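Pumilio domain-containing protein C56F2.08c (Schizosaccharomyces pombe, PDB 6NX5) probably binds AU-rich elements in mRNA 3'-untranslated regions; this chain is its N-terminal RNA recognition motif (RRM) domain. Local coordinates at residues 10-15 and 66-71. Sequence-based numbering, arbitrary orientation.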
# COMPACT_ATOMS: atom_id res chain seq x y z
N ASN A 10 7.93 0.34 -9.24
CA ASN A 10 8.68 0.30 -10.50
C ASN A 10 7.90 -0.42 -11.59
O ASN A 10 8.44 -1.24 -12.33
CB ASN A 10 10.07 -0.32 -10.33
CG ASN A 10 11.00 0.08 -11.47
OD1 ASN A 10 10.75 1.08 -12.13
ND2 ASN A 10 12.05 -0.70 -11.70
N LEU A 11 6.61 -0.13 -11.67
CA LEU A 11 5.85 -0.53 -12.84
C LEU A 11 6.28 0.28 -14.06
O LEU A 11 6.74 1.42 -13.92
CB LEU A 11 4.36 -0.32 -12.61
CG LEU A 11 3.80 -1.14 -11.46
CD1 LEU A 11 2.34 -0.76 -11.20
CD2 LEU A 11 3.94 -2.62 -11.78
N PRO A 12 6.15 -0.27 -15.26
CA PRO A 12 6.32 0.56 -16.47
C PRO A 12 5.33 1.71 -16.44
O PRO A 12 4.21 1.57 -15.97
CB PRO A 12 6.03 -0.42 -17.61
CG PRO A 12 6.34 -1.75 -17.05
CD PRO A 12 5.94 -1.69 -15.60
N VAL A 13 5.77 2.87 -16.94
CA VAL A 13 4.86 4.01 -16.97
C VAL A 13 3.64 3.65 -17.80
O VAL A 13 3.73 2.93 -18.80
CB VAL A 13 5.56 5.28 -17.50
CG1 VAL A 13 6.83 5.55 -16.71
CG2 VAL A 13 5.87 5.15 -18.98
N GLY A 14 2.47 4.08 -17.33
CA GLY A 14 1.23 3.76 -18.01
C GLY A 14 0.66 2.38 -17.73
O GLY A 14 -0.34 2.02 -18.35
N THR A 15 1.26 1.60 -16.82
CA THR A 15 0.71 0.28 -16.51
C THR A 15 -0.67 0.40 -15.89
O THR A 15 -0.87 1.13 -14.92
CB THR A 15 1.63 -0.48 -15.55
OG1 THR A 15 2.92 -0.68 -16.17
CG2 THR A 15 1.03 -1.82 -15.21
N GLU A 66 8.53 -6.10 -20.77
CA GLU A 66 9.54 -5.90 -21.80
C GLU A 66 10.13 -4.50 -21.72
O GLU A 66 9.42 -3.53 -21.44
CB GLU A 66 8.95 -6.13 -23.19
CG GLU A 66 10.04 -6.15 -24.26
CD GLU A 66 9.51 -6.29 -25.67
OE1 GLU A 66 8.27 -6.26 -25.85
OE2 GLU A 66 10.33 -6.41 -26.60
N ASN A 67 11.45 -4.41 -21.96
CA ASN A 67 12.18 -3.15 -22.05
C ASN A 67 12.05 -2.31 -20.78
O ASN A 67 12.04 -1.08 -20.82
CB ASN A 67 11.74 -2.35 -23.27
CG ASN A 67 12.41 -2.83 -24.52
OD1 ASN A 67 13.59 -3.16 -24.49
ND2 ASN A 67 11.65 -2.93 -25.60
N HIS A 68 11.96 -2.99 -19.64
CA HIS A 68 11.84 -2.33 -18.36
C HIS A 68 12.65 -3.10 -17.34
O HIS A 68 12.77 -4.33 -17.42
CB HIS A 68 10.37 -2.23 -17.94
CG HIS A 68 10.16 -1.54 -16.64
ND1 HIS A 68 10.65 -0.28 -16.38
CD2 HIS A 68 9.50 -1.92 -15.52
CE1 HIS A 68 10.31 0.08 -15.15
NE2 HIS A 68 9.61 -0.90 -14.61
N GLY A 69 13.20 -2.38 -16.37
CA GLY A 69 14.00 -2.97 -15.33
C GLY A 69 13.16 -3.77 -14.36
O GLY A 69 11.99 -4.05 -14.61
N PRO A 70 13.75 -4.16 -13.24
CA PRO A 70 13.07 -5.10 -12.33
C PRO A 70 11.92 -4.44 -11.57
O PRO A 70 12.07 -3.35 -11.02
CB PRO A 70 14.18 -5.56 -11.38
CG PRO A 70 15.47 -5.08 -12.00
CD PRO A 70 15.11 -3.85 -12.77
N VAL A 71 10.79 -5.14 -11.53
CA VAL A 71 9.67 -4.73 -10.68
C VAL A 71 10.00 -5.07 -9.23
O VAL A 71 10.71 -6.04 -8.94
CB VAL A 71 8.35 -5.40 -11.13
CG1 VAL A 71 8.43 -6.91 -10.99
CG2 VAL A 71 7.16 -4.88 -10.32
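H68 extends its imidazole across to the backbone of N10 and gives NE2-H to the carbonyl O, a short bond with NE2 2.6 Å from N10 O. The oxygen lies practically in the ring plane and the N-H points nearly straight at it (166°), yet the nitrogen sits well above the plane of the carbonyl it meets. With CG anti to the backbone N (chi1 -179°), the ring projects from the 66-71 loop far enough to reach that oxygen. P12 then meets the imidazole at about a right angle: its CA lies over the centre of one face, while CG approaches the ring at CD2, 3.5 Å away. Histidine suits the place because its flat ring can donate at its edge while presenting a face to P12, whose compact, rigid ring offers an apolar surface. N10 answers in the reverse direction. Its amide plane is turned 63° from the imidazole; OD1 comes within 3.2 Å of H68 CE1, while ND2 donates to the carbonyl O of P70 over 2.7 Å, a more bent bond that also arrives from above the carbonyl plane. Asparagine fits doubly, since its backbone takes up positive phi and its short amide can still span the gap. Replacing H68 by alanine removes the imidazole and would probably leave the N10 carbonyl without this donor and open a gap beside P12. Deeper in, L11 and V71 lie side by side, touching through CD2 and CG2, with L11 also packed on I20 of helix 17-24. Beyond P12, a type II turn closes with T15 N and OG1 both bound to P12 O; G14 adopts a positive phi at which a CB would press on V13 O. The contact ties the loops flanking neighbouring strands 4-9 and 72-75 in the βαββαβ RRM fold.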